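Local coordinates for protein ATP-dependent DNA helicase uvsW (Enterobacteria phage T4, PDB 1RIF) that couples ATP hydrolysis to 3'-5' unwinding of duplex DNA and drives branch migration of Holliday junctions during recombination-dependent repair of phage T4 DNA, at residues A[159-165]-A[206-212]; A[141-145]-A[230-234]; A[18-22]-A[54-58]. The protein carries 1 engineered substitution. One frame throughout, in Å; residues are numbered along the deposited sequence.

Contact 1. Residues A[159-165]-A[206-212]; sequences KILIIVP and PVVVGTW
Ile160, Leu161, Ile162 and Ile163 run in register beside Val207, Val208, Val209 and Gly210, two neighbouring parallel strands in the central sheet of the helicase ATP-binding domain, a P-loop NTPase fold. Their axes come within 4.8 Å, at 17° to each other, a worked case of how a parallel sheet is knit. Five nearly straight backbone hydrogen bonds pass alternately between the strands: from the amides of Ile160, Val208, Ile162, Gly210 and Val164 to the carbonyls of Pro206, Ile160, Val208, Ile162 and Gly210. The dense part is the face carrying Ile160, Ile162, Val207 and Val209. With CG1 of Ile162 anti to its carbonyl carbon (chi1 -53°) and the chain extended beyond, CD1 reaches back past its direct partner to Val207 CG1, 3.7 Å away. The other methyl of Val207, CG2, meets Ile160 CD1 at 4.0 Å, while Val209 CG2 lies 4.1 Å from Ile162 CB. Helix 167-180, through Met173 and Phe177, adds to the cover over Ile162. On the opposite face Gly210 has no side chain to pair with Ile163, and Trp212, two residues further on, crosses that isoleucine instead: Ile163 CG2 sits 3.6 Å from the centroid of the five-membered ring, over its face, in a CH-pi contact. The ends are more exposed. Lys159 and Pro206, both partly exposed, mark one; there the lysine NZ turns to Asn203 O. At the other, direct bonding stops after Val164, and a water takes over, accepting from Trp212 N at 2.8 Å and donating to Val164 O at 2.8 Å.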
loop_
_atom_site.group_PDB
_atom_site.type_symbol
_atom_site.label_atom_id
_atom_site.label_comp_id
_atom_site.label_asym_id
_atom_site.label_seq_id
_atom_site.Cartn_x
_atom_site.Cartn_y
_atom_site.Cartn_z
ATOM N N LYS A 159 10.758 8.679 2.754
ATOM C CA LYS A 159 10.624 7.957 4.010
ATOM C C LYS A 159 9.753 6.731 3.799
ATOM O O LYS A 159 9.115 6.581 2.751
ATOM C CB LYS A 159 9.996 8.841 5.080
ATOM C CG LYS A 159 10.943 9.862 5.671
ATOM C CD LYS A 159 10.271 10.581 6.815
ATOM C CE LYS A 159 11.220 11.534 7.512
ATOM N NZ LYS A 159 10.503 12.249 8.603
ATOM N N ILE A 160 9.737 5.860 4.804
ATOM C CA ILE A 160 8.945 4.633 4.766
ATOM C C ILE A 160 7.928 4.653 5.914
ATOM O O ILE A 160 8.295 4.883 7.076
ATOM C CB ILE A 160 9.838 3.361 4.910
ATOM C CG1 ILE A 160 10.961 3.370 3.864
ATOM C CG2 ILE A 160 8.994 2.109 4.729
ATOM C CD1 ILE A 160 12.358 3.546 4.464
ATOM N N LEU A 161 6.652 4.441 5.576
ATOM C CA LEU A 161 5.572 4.415 6.567
ATOM C C LEU A 161 5.133 2.969 6.716
ATOM O O LEU A 161 4.790 2.317 5.727
ATOM C CB LEU A 161 4.359 5.228 6.097
ATOM C CG LEU A 161 3.349 5.812 7.104
ATOM C CD1 LEU A 161 1.970 5.743 6.479
ATOM C CD2 LEU A 161 3.349 5.082 8.425
ATOM N N ILE A 162 5.148 2.471 7.949
ATOM C CA ILE A 162 4.728 1.112 8.225
ATOM C C ILE A 162 3.564 1.200 9.200
ATOM O O ILE A 162 3.703 1.766 10.278
ATOM C CB ILE A 162 5.880 0.300 8.838
ATOM C CG1 ILE A 162 7.109 0.414 7.933
ATOM C CG2 ILE A 162 5.477 -1.177 8.985
ATOM C CD1 ILE A 162 8.327 -0.250 8.496
ATOM N N ILE A 163 2.415 0.658 8.807
ATOM C CA ILE A 163 1.211 0.686 9.643
ATOM C C ILE A 163 0.970 -0.693 10.266
ATOM O O ILE A 163 0.901 -1.691 9.565
ATOM C CB ILE A 163 -0.040 1.108 8.797
ATOM C CG1 ILE A 163 0.229 2.454 8.104
ATOM C CG2 ILE A 163 -1.289 1.215 9.690
ATOM C CD1 ILE A 163 -0.912 2.962 7.205
ATOM N N VAL A 164 0.859 -0.748 11.588
ATOM C CA VAL A 164 0.627 -2.020 12.264
ATOM C C VAL A 164 -0.699 -1.959 13.021
ATOM O O VAL A 164 -1.196 -0.874 13.319
ATOM C CB VAL A 164 1.797 -2.390 13.244
ATOM C CG1 VAL A 164 3.094 -2.554 12.461
ATOM C CG2 VAL A 164 1.936 -1.342 14.342
ATOM N N PRO A 165 -1.292 -3.125 13.328
ATOM C CA PRO A 165 -2.571 -3.147 14.045
ATOM C C PRO A 165 -2.645 -2.571 15.459
ATOM O O PRO A 165 -3.699 -2.062 15.850
ATOM C CB PRO A 165 -2.985 -4.620 13.978
ATOM C CG PRO A 165 -1.701 -5.350 13.806
ATOM C CD PRO A 165 -0.910 -4.476 12.880
ATOM N N PRO A 206 14.133 7.916 8.713
ATOM C CA PRO A 206 13.547 7.451 7.446
ATOM C C PRO A 206 12.347 6.501 7.616
ATOM O O PRO A 206 11.466 6.450 6.761
ATOM C CB PRO A 206 14.730 6.778 6.746
ATOM C CG PRO A 206 15.552 6.272 7.899
ATOM C CD PRO A 206 15.530 7.460 8.834
ATOM N N VAL A 207 12.314 5.749 8.715
ATOM C CA VAL A 207 11.209 4.830 8.962
ATOM C C VAL A 207 10.265 5.345 10.047
ATOM O O VAL A 207 10.703 5.710 11.146
ATOM C CB VAL A 207 11.697 3.423 9.401
ATOM C CG1 VAL A 207 10.501 2.492 9.548
ATOM C CG2 VAL A 207 12.683 2.861 8.388
ATOM N N VAL A 208 8.973 5.368 9.719
ATOM C CA VAL A 208 7.929 5.805 10.645
ATOM C C VAL A 208 6.938 4.652 10.859
ATOM O O VAL A 208 6.403 4.100 9.904
ATOM C CB VAL A 208 7.172 7.042 10.105
ATOM C CG1 VAL A 208 6.113 7.475 11.099
ATOM C CG2 VAL A 208 8.158 8.191 9.855
ATOM N N VAL A 209 6.704 4.290 12.115
ATOM C CA VAL A 209 5.804 3.189 12.420
ATOM C C VAL A 209 4.647 3.584 13.329
ATOM O O VAL A 209 4.843 4.193 14.383
ATOM C CB VAL A 209 6.572 2.031 13.087
ATOM C CG1 VAL A 209 5.629 0.859 13.347
ATOM C CG2 VAL A 209 7.749 1.603 12.195
ATOM N N GLY A 210 3.439 3.219 12.917
ATOM C CA GLY A 210 2.269 3.539 13.710
ATOM C C GLY A 210 1.057 2.683 13.390
ATOM O O GLY A 210 1.118 1.751 12.589
ATOM N N THR A 211 -0.054 3.005 14.035
ATOM C CA THR A 211 -1.291 2.275 13.836
ATOM C C THR A 211 -2.207 3.152 13.002
ATOM O O THR A 211 -1.935 4.336 12.822
ATOM C CB THR A 211 -1.977 1.989 15.183
ATOM O OG1 THR A 211 -2.299 3.226 15.819
ATOM C CG2 THR A 211 -1.057 1.199 16.099
ATOM N N TRP A 212 -3.288 2.571 12.493
ATOM C CA TRP A 212 -4.254 3.312 11.687
ATOM C C TRP A 212 -4.884 4.488 12.417
ATOM O O TRP A 212 -5.064 5.563 11.842
ATOM C CB TRP A 212 -5.379 2.386 11.207
ATOM C CG TRP A 212 -5.054 1.668 9.932
ATOM C CD1 TRP A 212 -4.775 0.341 9.778
ATOM C CD2 TRP A 212 -4.973 2.253 8.625
ATOM N NE1 TRP A 212 -4.528 0.062 8.453
ATOM C CE2 TRP A 212 -4.645 1.218 7.724
ATOM C CE3 TRP A 212 -5.150 3.556 8.130
ATOM C CZ2 TRP A 212 -4.489 1.442 6.348
ATOM C CZ3 TRP A 212 -4.998 3.781 6.764
ATOM C CH2 TRP A 212 -4.671 2.726 5.888
HETATM O O HOH W 1 -3.889 -0.071 13.055
#

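Contact 2. Residues A[141-145]-A[230-234]; sequences RSLIQ and MNDEC. Engineered in segment 141-145: Arg141 (natural residue Lys). With AU (gold ion), chain D.
Asp232 holds CG anti to its backbone N (chi1 -170°), and Arg141 keeps its chain extended from CG to NE, which brings carboxylate and guanidinium together between the predicted ATP-binding loop and the DEAH box, the Walker A and Walker B motifs of a superfamily 2 helicase. Arg141 is engineered; the natural residue is lysine. Its NH1 is gripped by two acidic residues in a salt-bridge network, 3.2 Å from Asp232 OD1 and 2.7 Å from Glu233 OE1. Both oxygens lie near the guanidinium plane, at its edge, yet each is approached from above its own carboxylate, whose planes stand 75° and 60° from the guanidinium. The Glu233 chain is bent at chi2. A water braces the arrangement, accepting from Arg141 NH2 and donating to Glu233 OE1, and NH2 also bonds Leu135 O. The next residue, Cys234, binds a gold ion through SG (2.5 Å). One helical turn along, charge gives way to van der Waals packing of helix 141-155 against strand 226-232: the aliphatic part of Gln145 lies alongside the Met230 thioether, pointing the opposite way. Met230 SD rests 3.8 Å from Gln145 CB, and its methyl CE comes within 3.6 Å of Gln145 O.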
loop_
_atom_site.group_PDB
_atom_site.type_symbol
_atom_site.label_atom_id
_atom_site.label_comp_id
_atom_site.label_asym_id
_atom_site.label_seq_id
_atom_site.Cartn_x
_atom_site.Cartn_y
_atom_site.Cartn_z
ATOM N N ARG A 141 6.720 -12.226 8.454
ATOM C CA ARG A 141 6.546 -11.023 7.656
ATOM C C ARG A 141 7.386 -9.841 8.049
ATOM O O ARG A 141 7.561 -8.947 7.242
ATOM C CB ARG A 141 5.092 -10.577 7.666
ATOM C CG ARG A 141 4.101 -11.596 7.168
ATOM C CD ARG A 141 2.742 -11.022 7.383
ATOM N NE ARG A 141 1.683 -12.000 7.240
ATOM C CZ ARG A 141 0.458 -11.805 7.705
ATOM N NH1 ARG A 141 0.171 -10.670 8.338
ATOM N NH2 ARG A 141 -0.476 -12.734 7.534
ATOM N N SER A 142 7.888 -9.808 9.280
ATOM C CA SER A 142 8.694 -8.667 9.714
ATOM C C SER A 142 9.976 -8.573 8.908
ATOM O O SER A 142 10.451 -7.473 8.635
ATOM C CB SER A 142 9.028 -8.759 11.204
ATOM O OG SER A 142 9.820 -9.898 11.497
ATOM N N LEU A 143 10.529 -9.725 8.522
ATOM C CA LEU A 143 11.758 -9.754 7.731
ATOM C C LEU A 143 11.458 -9.318 6.303
ATOM O O LEU A 143 12.283 -8.662 5.664
ATOM C CB LEU A 143 12.378 -11.158 7.725
ATOM C CG LEU A 143 13.718 -11.314 6.977
ATOM C CD1 LEU A 143 14.759 -10.336 7.532
ATOM C CD2 LEU A 143 14.216 -12.740 7.115
ATOM N N ILE A 144 10.278 -9.685 5.802
ATOM C CA ILE A 144 9.876 -9.298 4.451
ATOM C C ILE A 144 9.747 -7.784 4.429
ATOM O O ILE A 144 10.224 -7.123 3.515
ATOM C CB ILE A 144 8.521 -9.932 4.055
ATOM C CG1 ILE A 144 8.695 -11.446 3.881
ATOM C CG2 ILE A 144 8.000 -9.278 2.779
ATOM C CD1 ILE A 144 7.449 -12.180 3.392
ATOM N N GLN A 145 9.101 -7.242 5.455
ATOM C CA GLN A 145 8.920 -5.803 5.575
ATOM C C GLN A 145 10.262 -5.082 5.769
ATOM O O GLN A 145 10.493 -4.014 5.198
ATOM C CB GLN A 145 7.959 -5.507 6.732
ATOM C CG GLN A 145 6.508 -5.801 6.378
ATOM C CD GLN A 145 5.576 -5.727 7.572
ATOM O OE1 GLN A 145 5.557 -6.628 8.406
ATOM N NE2 GLN A 145 4.805 -4.651 7.664
ATOM N N MET A 230 3.736 0.361 4.024
ATOM C CA MET A 230 3.351 -1.021 4.256
ATOM C C MET A 230 2.321 -1.101 5.380
ATOM O O MET A 230 2.391 -0.353 6.364
ATOM C CB MET A 230 4.563 -1.856 4.680
ATOM C CG MET A 230 5.678 -1.973 3.674
ATOM S SD MET A 230 7.154 -2.580 4.516
ATOM C CE MET A 230 8.312 -1.284 4.167
ATOM N N ASN A 231 1.376 -2.025 5.234
ATOM C CA ASN A 231 0.360 -2.246 6.253
ATOM C C ASN A 231 0.270 -3.751 6.513
ATOM O O ASN A 231 -0.233 -4.508 5.680
ATOM C CB ASN A 231 -0.997 -1.693 5.795
ATOM C CG ASN A 231 -2.112 -1.937 6.820
ATOM O OD1 ASN A 231 -1.862 -2.079 8.023
ATOM N ND2 ASN A 231 -3.345 -1.962 6.345
ATOM N N ASP A 232 0.799 -4.180 7.655
ATOM C CA ASP A 232 0.759 -5.584 8.032
ATOM C C ASP A 232 -0.645 -5.853 8.579
ATOM O O ASP A 232 -1.107 -5.138 9.457
ATOM C CB ASP A 232 1.831 -5.871 9.094
ATOM C CG ASP A 232 2.004 -7.357 9.369
ATOM O OD1 ASP A 232 2.168 -8.139 8.410
ATOM O OD2 ASP A 232 1.979 -7.750 10.550
ATOM N N GLU A 233 -1.304 -6.883 8.045
ATOM C CA GLU A 233 -2.675 -7.258 8.414
ATOM C C GLU A 233 -3.603 -6.227 7.786
ATOM O O GLU A 233 -4.488 -5.687 8.438
ATOM C CB GLU A 233 -2.874 -7.255 9.933
ATOM C CG GLU A 233 -2.045 -8.259 10.674
ATOM C CD GLU A 233 -2.416 -9.684 10.330
ATOM O OE1 GLU A 233 -2.340 -10.058 9.142
ATOM O OE2 GLU A 233 -2.784 -10.438 11.254
ATOM N N CYS A 234 -3.391 -5.954 6.509
ATOM C CA CYS A 234 -4.196 -4.956 5.816
ATOM C C CYS A 234 -5.678 -5.300 5.745
ATOM O O CYS A 234 -6.493 -4.442 5.419
ATOM C CB CYS A 234 -3.636 -4.700 4.405
ATOM S SG CYS A 234 -3.177 -6.168 3.423
HETATM AU AU AU D . -5.484 -6.869 2.670
HETATM O O HOH W 2 -2.934 -12.366 8.261
#

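Contact 3. Residues A[18-22]-A[54-58]; sequences EESTF and LDYNR
Phe22 lays its ring over the guanidinium group of Arg58, with CD1 3.7 Å above the guanidinium plane and close to its centre; the two planes are inclined by only 22°. With CG anti to the backbone N (chi1 173°), the ring extends toward the 54-58 loop, and its far end abuts the type I beta turn from Asp55 to Arg58. Its CZ edge points at Asp55 O, 3.3 Å away and in the plane of the ring. That same carbonyl accepts the turn's own hydrogen bond from Arg58 N. Leu54 CD1 packs against Phe22 CE1 at 3.8 Å, while the side chains of Tyr56 and Phe22 run roughly at right angles, Tyr56 CD2 to Phe22 CE2 at 3.7 Å. A bend at chi3 (111°) turns the guanidinium toward the first turn of the helix, where Arg58 NH1 forms a long salt bridge of 3.3 Å with Glu19 OE2. Carboxylate and guanidinium are nearly coplanar there, so the acid holds the group at its edge while Phe22 covers a face. Glu18, the N-cap residue, offers its carbonyl to NH2 as well, though the position of that nitrogen is less certain. The contact thus ties the first turn of helix 19-28 to the loop between strands 50-52 and 59-61 in the N-terminal domain, and Arg58 also pairs through its backbone with Ile15 of strand 12-16, the antiparallel neighbour of strand 59-61.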
loop_
_atom_site.group_PDB
_atom_site.type_symbol
_atom_site.label_atom_id
_atom_site.label_comp_id
_atom_site.label_asym_id
_atom_site.label_seq_id
_atom_site.Cartn_x
_atom_site.Cartn_y
_atom_site.Cartn_z
ATOM N N GLU A 18 -15.472 9.793 -22.694
ATOM C CA GLU A 18 -16.742 10.483 -22.887
ATOM C C GLU A 18 -17.478 10.583 -21.557
ATOM O O GLU A 18 -17.039 10.021 -20.548
ATOM C CB GLU A 18 -17.618 9.732 -23.893
ATOM C CG GLU A 18 -17.761 10.432 -25.235
ATOM C CD GLU A 18 -16.442 10.561 -25.980
ATOM O OE1 GLU A 18 -15.851 9.517 -26.340
ATOM O OE2 GLU A 18 -15.999 11.708 -26.206
ATOM N N GLU A 19 -18.595 11.303 -21.557
ATOM C CA GLU A 19 -19.380 11.458 -20.346
ATOM C C GLU A 19 -20.191 10.189 -20.160
ATOM O O GLU A 19 -20.560 9.827 -19.048
ATOM C CB GLU A 19 -20.309 12.668 -20.465
ATOM C CG GLU A 19 -21.034 13.050 -19.172
ATOM C CD GLU A 19 -20.083 13.484 -18.057
ATOM O OE1 GLU A 19 -20.574 13.999 -17.024
ATOM O OE2 GLU A 19 -18.849 13.308 -18.210
ATOM N N SER A 20 -20.454 9.507 -21.267
ATOM C CA SER A 20 -21.223 8.272 -21.239
ATOM C C SER A 20 -20.408 7.119 -20.665
ATOM O O SER A 20 -20.896 6.356 -19.828
ATOM C CB SER A 20 -21.671 7.906 -22.652
ATOM O OG SER A 20 -20.545 7.658 -23.477
ATOM N N THR A 21 -19.167 6.988 -21.126
ATOM C CA THR A 21 -18.317 5.906 -20.658
ATOM C C THR A 21 -17.917 6.175 -19.210
ATOM O O THR A 21 -17.711 5.244 -18.427
ATOM C CB THR A 21 -17.049 5.762 -21.532
ATOM O OG1 THR A 21 -16.044 6.669 -21.070
ATOM C CG2 THR A 21 -17.366 6.073 -22.988
ATOM N N PHE A 22 -17.827 7.455 -18.858
ATOM C CA PHE A 22 -17.467 7.847 -17.502
ATOM C C PHE A 22 -18.470 7.307 -16.491
ATOM O O PHE A 22 -18.097 6.803 -15.431
ATOM C CB PHE A 22 -17.414 9.364 -17.368
ATOM C CG PHE A 22 -17.212 9.829 -15.954
ATOM C CD1 PHE A 22 -15.988 9.637 -15.313
ATOM C CD2 PHE A 22 -18.255 10.416 -15.247
ATOM C CE1 PHE A 22 -15.808 10.023 -13.990
ATOM C CE2 PHE A 22 -18.085 10.807 -13.922
ATOM C CZ PHE A 22 -16.860 10.611 -13.290
ATOM N N LEU A 54 -14.118 5.704 -8.302
ATOM C CA LEU A 54 -13.836 6.604 -9.420
ATOM C C LEU A 54 -14.643 7.881 -9.129
ATOM O O LEU A 54 -15.864 7.881 -9.259
ATOM C CB LEU A 54 -14.318 5.983 -10.737
ATOM C CG LEU A 54 -13.692 6.450 -12.055
ATOM C CD1 LEU A 54 -14.780 6.524 -13.104
ATOM C CD2 LEU A 54 -13.008 7.804 -11.895
ATOM N N ASP A 55 -13.976 8.956 -8.722
ATOM C CA ASP A 55 -14.688 10.186 -8.408
ATOM C C ASP A 55 -15.027 10.994 -9.666
ATOM O O ASP A 55 -14.711 10.591 -10.785
ATOM C CB ASP A 55 -13.872 11.039 -7.419
ATOM C CG ASP A 55 -12.594 11.607 -8.031
ATOM O OD1 ASP A 55 -12.324 11.341 -9.217
ATOM O OD2 ASP A 55 -11.855 12.328 -7.323
ATOM N N TYR A 56 -15.690 12.129 -9.485
ATOM C CA TYR A 56 -16.053 12.961 -10.626
ATOM C C TYR A 56 -14.845 13.691 -11.196
ATOM O O TYR A 56 -14.928 14.307 -12.257
ATOM C CB TYR A 56 -17.143 13.960 -10.239
ATOM C CG TYR A 56 -18.493 13.317 -10.044
ATOM C CD1 TYR A 56 -19.005 13.099 -8.766
ATOM C CD2 TYR A 56 -19.255 12.916 -11.140
ATOM C CE1 TYR A 56 -20.248 12.502 -8.585
ATOM C CE2 TYR A 56 -20.497 12.317 -10.973
ATOM C CZ TYR A 56 -20.987 12.115 -9.692
ATOM O OH TYR A 56 -22.222 11.543 -9.520
ATOM N N ASN A 57 -13.724 13.622 -10.488
ATOM C CA ASN A 57 -12.493 14.242 -10.962
ATOM C C ASN A 57 -11.834 13.259 -11.923
ATOM O O ASN A 57 -10.734 13.499 -12.413
ATOM C CB ASN A 57 -11.552 14.533 -9.795
ATOM C CG ASN A 57 -12.032 15.681 -8.931
ATOM O OD1 ASN A 57 -11.956 16.845 -9.327
ATOM N ND2 ASN A 57 -12.539 15.356 -7.742
ATOM N N ARG A 58 -12.528 12.156 -12.192
ATOM C CA ARG A 58 -12.040 11.115 -13.086
ATOM C C ARG A 58 -10.706 10.531 -12.595
ATOM O O ARG A 58 -9.853 10.138 -13.392
ATOM C CB ARG A 58 -11.906 11.664 -14.514
ATOM C CG ARG A 58 -13.238 12.088 -15.148
ATOM C CD ARG A 58 -13.031 12.689 -16.546
ATOM N NE ARG A 58 -13.531 11.860 -17.656
ATOM C CZ ARG A 58 -14.794 11.839 -18.087
ATOM N NH1 ARG A 58 -15.710 12.598 -17.505
ATOM N NH2 ARG A 58 -15.140 11.075 -19.114
#

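This chain carries the N-terminal and ATP-binding parts of a longer helicase, without its C-terminal helicase domain. Contacts 1 and 2 belong to the buried core of the ATP-binding domain and share one sheet: strands 159-163 and 226-232 are neighbours, and Met230 joins Leu161 and Ile163 through probable backbone hydrogen bonds. Contact 3, in the N-terminal domain, is centred about 34 Å and 35 Å from the centres of contacts 1 and 2 and is only partly buried. Contact 1 relies on main-chain bonds and branched aliphatics, contact 2 concentrates charge at the predicted nucleotide site where helix 141-155 passes beside strand 226-232, and contact 3 sets a buried phenylalanine against a partly exposed arginine.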